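Local coordinates for protein 'Carboxyl esterase 2 (Tuber melanosporum Mel28, PDB 5MIF) that probably hydrolyses carboxylic esters as an alpha/beta hydrolase fold enzyme resembling archaeal carboxylesterases, at residues Asp270-Ile281 with Phe296-Ala307. Residues are numbered along the deposited sequence; the frame is centred on the assembly and turned at random.
Sequences DEDLAKFPETLI and FGRRLQKLGVRA
Strand 279-281 and helix 296-302 belong to the beta-alpha-beta unit that ends the alpha/beta hydrolase sheet within this chain, and Leu300 and Ile281 pack where the helix covers the strand. The two run nearly antiparallel, their axes 9.6 Å apart. Ile281 CD1 reaches the bare backbone of Gly297, 3.6 Å from its CA, and Leu300 spreads its branches, CD1 against Thr279 CB and CD2 against Phe276 CB. The edge of the Phe296 ring meets the face of Phe276 in an offset edge-to-face pair, planes at 81° and Phe296 CZ 3.6 Å from Phe276 CE2. Phe296 has its CG anti to the backbone N (chi1 -171°), which turns the ring toward Phe276 and Leu273 CD2. After the Schellman motif at Gly304 the chain returns as the strand that is outermost within this chain, completing the crossover: Thr279 and Ala307 form a parallel bridge, and Thr279 N donates to Arg306 O at 3.0 Å. Val305 packs against the turn, CG2 against the carbonyl oxygens of Leu273 and Ala274, CG1 against those of Phe276 and Pro277. Farther out, Leu303 CD1 lies 3.6 Å from Leu273 CB. Arg299 NH2 makes a nearly straight hydrogen bond within a salt bridge to Asp270 OD1 (2.9 Å), approaching from the anti side but tilted out of the carboxylate plane, and also donates to Ala268 O; Leu273 CD1 covers one guanidinium face. An alanine at Arg299 is likely to leave the Asp270 carboxylate without this counter-charge and Leu273 CD1 without the guanidinium packed against it. At the opposite end of the contact, Glu278 and Arg306 lie side by side in a long ion pair, while Arg306 NH2 hydrogen-bonds to Glu327 O of the second subunit.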
ATOM      1  N   ASP A 270     -25.413  -5.600  -8.312  1.00 51.26           N
ATOM      2  CA  ASP A 270     -24.317  -6.225  -9.051  1.00 51.72           C
ATOM      3  C   ASP A 270     -24.157  -5.596 -10.426  1.00 49.38           C
ATOM      4  O   ASP A 270     -23.043  -5.322 -10.873  1.00 49.35           O
ATOM      5  CB  ASP A 270     -24.557  -7.734  -9.195  1.00 51.08           C
ATOM      6  CG  ASP A 270     -24.191  -8.503  -7.949  1.00 51.89           C
ATOM      7  OD1 ASP A 270     -23.698  -7.880  -6.990  1.00 56.11           O
ATOM      8  OD2 ASP A 270     -24.413  -9.732  -7.918  1.00 59.77           O
ATOM      9  N   GLU A 271     -25.281  -5.360 -11.091  1.00 50.02           N
ATOM     10  CA  GLU A 271     -25.257  -4.857 -12.456  1.00 52.72           C
ATOM     11  C   GLU A 271     -24.645  -3.453 -12.541  1.00 49.71           C
ATOM     12  O   GLU A 271     -23.908  -3.141 -13.476  1.00 50.05           O
ATOM     13  CB  GLU A 271     -26.673  -4.848 -13.037  1.00 56.16           C
ATOM     14  CG  GLU A 271     -26.767  -4.241 -14.438  1.00 62.26           C
ATOM     15  CD  GLU A 271     -28.207  -4.085 -14.924  1.00 75.24           C
ATOM     16  OE1 GLU A 271     -29.031  -4.987 -14.641  1.00 81.11           O
ATOM     17  OE2 GLU A 271     -28.506  -3.072 -15.602  1.00 71.03           O
ATOM     18  N   ASP A 272     -24.954  -2.606 -11.564  1.00 48.29           N
ATOM     19  CA  ASP A 272     -24.379  -1.253 -11.529  1.00 50.39           C
ATOM     20  C   ASP A 272     -22.906  -1.268 -11.113  1.00 43.12           C
ATOM     21  O   ASP A 272     -22.072  -0.657 -11.771  1.00 44.29           O
ATOM     22  CB  ASP A 272     -25.163  -0.356 -10.571  1.00 48.32           C
ATOM     23  CG  ASP A 272     -26.536   0.006 -11.103  1.00 52.43           C
ATOM     24  OD1 ASP A 272     -26.745  -0.039 -12.342  1.00 53.84           O
ATOM     25  OD2 ASP A 272     -27.405   0.335 -10.266  1.00 49.76           O
ATOM     26  N   LEU A 273     -22.598  -1.973 -10.025  1.00 43.43           N
ATOM     27  CA  LEU A 273     -21.243  -1.995  -9.483  1.00 46.35           C
ATOM     28  C   LEU A 273     -20.237  -2.582 -10.459  1.00 46.40           C
ATOM     29  O   LEU A 273     -19.080  -2.157 -10.495  1.00 44.97           O
ATOM     30  CB  LEU A 273     -21.198  -2.791  -8.187  1.00 44.98           C
ATOM     31  CG  LEU A 273     -21.716  -2.085  -6.943  1.00 48.22           C
ATOM     32  CD1 LEU A 273     -21.309  -2.874  -5.718  1.00 45.45           C
ATOM     33  CD2 LEU A 273     -21.182  -0.658  -6.874  1.00 44.90           C
ATOM     34  N   ALA A 274     -20.690  -3.530 -11.279  1.00 44.71           N
ATOM     35  CA  ALA A 274     -19.835  -4.163 -12.284  1.00 45.30           C
ATOM     36  C   ALA A 274     -19.339  -3.139 -13.298  1.00 44.46           C
ATOM     37  O   ALA A 274     -18.377  -3.389 -14.023  1.00 42.29           O
ATOM     38  CB  ALA A 274     -20.582  -5.302 -12.989  1.00 42.32           C
ATOM     39  N   LYS A 275     -19.991  -1.976 -13.333  1.00 45.50           N
ATOM     40  CA  LYS A 275     -19.613  -0.907 -14.255  1.00 42.70           C
ATOM     41  C   LYS A 275     -18.743   0.166 -13.601  1.00 41.67           C
ATOM     42  O   LYS A 275     -18.436   1.183 -14.232  1.00 40.12           O
ATOM     43  CB  LYS A 275     -20.858  -0.250 -14.855  1.00 45.94           C
ATOM     44  CG  LYS A 275     -21.712  -1.196 -15.706  1.00 50.54           C
ATOM     45  CD  LYS A 275     -22.865  -0.478 -16.377  1.00 46.02           C
ATOM     46  CE  LYS A 275     -23.826  -1.474 -17.021  1.00 58.11           C
ATOM     47  NZ  LYS A 275     -25.168  -0.879 -17.318  1.00 58.59           N
ATOM     48  N   PHE A 276     -18.327  -0.055 -12.356  1.00 40.89           N
ATOM     49  CA  PHE A 276     -17.479   0.937 -11.680  1.00 42.17           C
ATOM     50  C   PHE A 276     -16.136   1.110 -12.372  1.00 42.56           C
ATOM     51  O   PHE A 276     -15.661   0.203 -13.047  1.00 39.44           O
ATOM     52  CB  PHE A 276     -17.249   0.564 -10.206  1.00 42.54           C
ATOM     53  CG  PHE A 276     -18.063   1.380  -9.241  1.00 41.30           C
ATOM     54  CD1 PHE A 276     -19.405   1.622  -9.465  1.00 43.07           C
ATOM     55  CD2 PHE A 276     -17.466   1.942  -8.129  1.00 39.22           C
ATOM     56  CE1 PHE A 276     -20.147   2.389  -8.573  1.00 44.90           C
ATOM     57  CE2 PHE A 276     -18.199   2.721  -7.235  1.00 41.42           C
ATOM     58  CZ  PHE A 276     -19.534   2.938  -7.454  1.00 38.28           C
ATOM     59  N   PRO A 277     -15.532   2.296 -12.229  1.00 42.86           N
ATOM     60  CA  PRO A 277     -14.207   2.517 -12.799  1.00 40.20           C
ATOM     61  C   PRO A 277     -13.183   1.724 -12.005  1.00 41.86           C
ATOM     62  O   PRO A 277     -13.493   1.315 -10.886  1.00 40.33           O
ATOM     63  CB  PRO A 277     -14.002   4.026 -12.628  1.00 41.91           C
ATOM     64  CG  PRO A 277     -14.780   4.346 -11.392  1.00 37.12           C
ATOM     65  CD  PRO A 277     -15.998   3.462 -11.452  1.00 40.20           C
ATOM     66  N   GLU A 278     -11.994   1.488 -12.550  1.00 41.05           N
ATOM     67  CA  GLU A 278     -10.996   0.818 -11.743  1.00 42.62           C
ATOM     68  C   GLU A 278     -10.691   1.663 -10.509  1.00 38.30           C
ATOM     69  O   GLU A 278     -10.569   2.894 -10.567  1.00 37.25           O
ATOM     70  CB  GLU A 278      -9.747   0.447 -12.540  1.00 44.63           C
ATOM     71  CG  GLU A 278      -8.724   1.475 -12.807  1.00 49.00           C
ATOM     72  CD  GLU A 278      -7.424   0.807 -13.252  1.00 54.39           C
ATOM     73  OE1 GLU A 278      -7.134  -0.305 -12.757  1.00 58.83           O
ATOM     74  OE2 GLU A 278      -6.711   1.371 -14.104  1.00 51.84           O
ATOM     75  N   THR A 279     -10.622   0.970  -9.381  1.00 38.73           N
ATOM     76  CA  THR A 279     -10.641   1.606  -8.086  1.00 40.02           C
ATOM     77  C   THR A 279      -9.542   1.099  -7.154  1.00 41.56           C
ATOM     78  O   THR A 279      -9.291  -0.107  -7.062  1.00 42.80           O
ATOM     79  CB  THR A 279     -12.014   1.370  -7.436  1.00 36.11           C
ATOM     80  OG1 THR A 279     -13.017   2.040  -8.213  1.00 36.72           O
ATOM     81  CG2 THR A 279     -12.028   1.842  -6.005  1.00 37.22           C
ATOM     82  N   LEU A 280      -8.877   2.029  -6.480  1.00 37.99           N
ATOM     83  CA  LEU A 280      -7.959   1.692  -5.400  1.00 37.19           C
ATOM     84  C   LEU A 280      -8.585   2.074  -4.053  1.00 39.67           C
ATOM     85  O   LEU A 280      -8.968   3.231  -3.840  1.00 36.22           O
ATOM     86  CB  LEU A 280      -6.616   2.409  -5.587  1.00 35.28           C
ATOM     87  CG  LEU A 280      -5.685   2.437  -4.372  1.00 34.29           C
ATOM     88  CD1 LEU A 280      -5.172   1.037  -4.017  1.00 35.64           C
ATOM     89  CD2 LEU A 280      -4.524   3.365  -4.625  1.00 34.20           C
ATOM     90  N   ILE A 281      -8.686   1.106  -3.148  1.00 39.49           N
ATOM     91  CA  ILE A 281      -9.208   1.368  -1.811  1.00 37.76           C
ATOM     92  C   ILE A 281      -8.133   1.200  -0.751  1.00 38.74           C
ATOM     93  O   ILE A 281      -7.451   0.177  -0.690  1.00 43.63           O
ATOM     94  CB  ILE A 281     -10.398   0.450  -1.490  1.00 40.05           C
ATOM     95  CG1 ILE A 281     -11.509   0.682  -2.513  1.00 36.10           C
ATOM     96  CG2 ILE A 281     -10.889   0.681  -0.052  1.00 37.12           C
ATOM     97  CD1 ILE A 281     -12.658  -0.307  -2.421  1.00 40.41           C
ATOM     98  N   PHE A 296     -16.574  -3.584   0.305  1.00 37.28           N
ATOM     99  CA  PHE A 296     -16.904  -2.934  -0.959  1.00 39.39           C
ATOM    100  C   PHE A 296     -15.884  -3.339  -2.038  1.00 40.93           C
ATOM    101  O   PHE A 296     -16.254  -3.649  -3.172  1.00 42.24           O
ATOM    102  CB  PHE A 296     -16.955  -1.407  -0.785  1.00 40.59           C
ATOM    103  CG  PHE A 296     -17.488  -0.667  -1.985  1.00 37.82           C
ATOM    104  CD1 PHE A 296     -18.757  -0.924  -2.474  1.00 40.76           C
ATOM    105  CD2 PHE A 296     -16.726   0.313  -2.605  1.00 41.20           C
ATOM    106  CE1 PHE A 296     -19.255  -0.230  -3.578  1.00 42.08           C
ATOM    107  CE2 PHE A 296     -17.217   1.020  -3.698  1.00 41.69           C
ATOM    108  CZ  PHE A 296     -18.482   0.747  -4.190  1.00 42.36           C
ATOM    109  N   GLY A 297     -14.603  -3.333  -1.680  1.00 39.94           N
ATOM    110  CA  GLY A 297     -13.564  -3.738  -2.609  1.00 38.39           C
ATOM    111  C   GLY A 297     -13.693  -5.185  -3.070  1.00 41.58           C
ATOM    112  O   GLY A 297     -13.609  -5.462  -4.271  1.00 40.81           O
ATOM    113  N   ARG A 298     -13.942  -6.098  -2.130  1.00 42.42           N
ATOM    114  CA  ARG A 298     -14.122  -7.519  -2.468  1.00 45.02           C
ATOM    115  C   ARG A 298     -15.290  -7.684  -3.426  1.00 44.63           C
ATOM    116  O   ARG A 298     -15.248  -8.484  -4.363  1.00 41.48           O
ATOM    117  CB  ARG A 298     -14.362  -8.361  -1.218  1.00 39.35           C
ATOM    118  CG  ARG A 298     -13.176  -8.436  -0.292  1.00 44.12           C
ATOM    119  CD  ARG A 298     -13.485  -9.322   0.890  1.00 47.51           C
ATOM    120  NE  ARG A 298     -12.307  -9.587   1.705  1.00 47.75           N
ATOM    121  CZ  ARG A 298     -12.183  -9.209   2.975  1.00 52.49           C
ATOM    122  NH1 ARG A 298     -13.166  -8.537   3.570  1.00 52.71           N
ATOM    123  NH2 ARG A 298     -11.074  -9.500   3.650  1.00 47.96           N
ATOM    124  N   ARG A 299     -16.331  -6.896  -3.192  1.00 44.39           N
ATOM    125  CA  ARG A 299     -17.494  -6.911  -4.056  1.00 42.91           C
ATOM    126  C   ARG A 299     -17.143  -6.426  -5.482  1.00 45.33           C
ATOM    127  O   ARG A 299     -17.543  -7.046  -6.464  1.00 44.84           O
ATOM    128  CB  ARG A 299     -18.596  -6.076  -3.416  1.00 47.47           C
ATOM    129  CG  ARG A 299     -19.848  -6.060  -4.188  1.00 50.71           C
ATOM    130  CD  ARG A 299     -21.073  -6.158  -3.312  1.00 48.09           C
ATOM    131  NE  ARG A 299     -22.194  -6.282  -4.224  1.00 51.81           N
ATOM    132  CZ  ARG A 299     -23.194  -5.424  -4.320  1.00 51.39           C
ATOM    133  NH1 ARG A 299     -23.266  -4.383  -3.496  1.00 48.90           N
ATOM    134  NH2 ARG A 299     -24.138  -5.641  -5.224  1.00 47.89           N
ATOM    135  N   LEU A 300     -16.356  -5.359  -5.599  1.00 39.83           N
ATOM    136  CA  LEU A 300     -15.886  -4.904  -6.912  1.00 43.22           C
ATOM    137  C   LEU A 300     -15.030  -5.971  -7.602  1.00 42.38           C
ATOM    138  O   LEU A 300     -15.129  -6.180  -8.815  1.00 43.51           O
ATOM    139  CB  LEU A 300     -15.064  -3.619  -6.782  1.00 38.72           C
ATOM    140  CG  LEU A 300     -15.776  -2.376  -6.268  1.00 45.38           C
ATOM    141  CD1 LEU A 300     -14.778  -1.248  -6.081  1.00 43.01           C
ATOM    142  CD2 LEU A 300     -16.853  -1.973  -7.255  1.00 42.27           C
ATOM    143  N   GLN A 301     -14.185  -6.638  -6.822  1.00 42.45           N
ATOM    144  CA  GLN A 301     -13.308  -7.674  -7.362  1.00 45.14           C
ATOM    145  C   GLN A 301     -14.113  -8.821  -7.968  1.00 42.70           C
ATOM    146  O   GLN A 301     -13.897  -9.204  -9.116  1.00 43.66           O
ATOM    147  CB  GLN A 301     -12.381  -8.210  -6.280  1.00 42.12           C
ATOM    148  CG  GLN A 301     -11.188  -7.309  -6.009  1.00 43.39           C
ATOM    149  CD  GLN A 301     -10.292  -7.847  -4.916  1.00 45.56           C
ATOM    150  OE1 GLN A 301     -10.598  -8.863  -4.284  1.00 48.45           O
ATOM    151  NE2 GLN A 301      -9.160  -7.181  -4.700  1.00 49.03           N
ATOM    152  N   LYS A 302     -15.072  -9.321  -7.200  1.00 46.73           N
ATOM    153  CA  LYS A 302     -15.973 -10.397  -7.625  1.00 47.72           C
ATOM    154  C   LYS A 302     -16.758 -10.058  -8.895  1.00 49.71           C
ATOM    155  O   LYS A 302     -17.076 -10.938  -9.695  1.00 51.15           O
ATOM    156  CB  LYS A 302     -16.937 -10.708  -6.482  1.00 52.56           C
ATOM    157  CG  LYS A 302     -18.161 -11.519  -6.848  1.00 56.78           C
ATOM    158  CD  LYS A 302     -19.005 -11.774  -5.604  1.00 64.86           C
ATOM    159  CE  LYS A 302     -20.482 -11.944  -5.946  1.00 67.01           C
ATOM    160  NZ  LYS A 302     -21.139 -12.941  -5.059  1.00 65.59           N
ATOM    161  N   LEU A 303     -17.030  -8.777  -9.105  1.00 45.84           N
ATOM    162  CA  LEU A 303     -17.845  -8.351 -10.240  1.00 44.07           C
ATOM    163  C   LEU A 303     -17.022  -8.019 -11.462  1.00 43.35           C
ATOM    164  O   LEU A 303     -17.550  -7.571 -12.477  1.00 46.39           O
ATOM    165  CB  LEU A 303     -18.709  -7.165  -9.845  1.00 48.72           C
ATOM    166  CG  LEU A 303     -19.694  -7.545  -8.747  1.00 46.27           C
ATOM    167  CD1 LEU A 303     -20.429  -6.323  -8.219  1.00 45.02           C
ATOM    168  CD2 LEU A 303     -20.682  -8.566  -9.318  1.00 49.33           C
ATOM    169  N   GLY A 304     -15.713  -8.205 -11.350  1.00 47.51           N
ATOM    170  CA  GLY A 304     -14.826  -8.061 -12.488  1.00 42.59           C
ATOM    171  C   GLY A 304     -14.282  -6.661 -12.690  1.00 45.21           C
ATOM    172  O   GLY A 304     -13.683  -6.361 -13.728  1.00 42.71           O
ATOM    173  N   VAL A 305     -14.476  -5.794 -11.699  1.00 47.69           N
ATOM    174  CA  VAL A 305     -13.849  -4.472 -11.737  1.00 44.52           C
ATOM    175  C   VAL A 305     -12.407  -4.577 -11.242  1.00 38.16           C
ATOM    176  O   VAL A 305     -12.136  -5.257 -10.245  1.00 41.64           O
ATOM    177  CB  VAL A 305     -14.633  -3.449 -10.884  1.00 44.65           C
ATOM    178  CG1 VAL A 305     -13.925  -2.115 -10.874  1.00 35.83           C
ATOM    179  CG2 VAL A 305     -16.051  -3.297 -11.417  1.00 41.75           C
ATOM    180  N   ARG A 306     -11.466  -3.930 -11.927  1.00 40.18           N
ATOM    181  CA  ARG A 306     -10.100  -3.900 -11.404  1.00 39.63           C
ATOM    182  C   ARG A 306     -10.057  -3.073 -10.114  1.00 42.06           C
ATOM    183  O   ARG A 306     -10.133  -1.845 -10.148  1.00 40.07           O
ATOM    184  CB  ARG A 306      -9.110  -3.342 -12.438  1.00 40.09           C
ATOM    185  CG  ARG A 306      -8.716  -4.342 -13.523  1.00 44.46           C
ATOM    186  CD  ARG A 306      -7.596  -3.818 -14.424  1.00 47.08           C
ATOM    187  NE  ARG A 306      -6.309  -3.714 -13.727  1.00 46.00           N
ATOM    188  CZ  ARG A 306      -5.464  -4.734 -13.565  1.00 49.17           C
ATOM    189  NH1 ARG A 306      -5.787  -5.936 -14.035  1.00 46.01           N
ATOM    190  NH2 ARG A 306      -4.305  -4.569 -12.928  1.00 43.33           N
ATOM    191  N   ALA A 307      -9.943  -3.754  -8.981  1.00 38.00           N
ATOM    192  CA  ALA A 307      -9.975  -3.074  -7.702  1.00 42.09           C
ATOM    193  C   ALA A 307      -8.874  -3.583  -6.786  1.00 44.83           C
ATOM    194  O   ALA A 307      -8.806  -4.778  -6.479  1.00 45.24           O
ATOM    195  CB  ALA A 307     -11.342  -3.239  -7.036  1.00 40.75           C
TER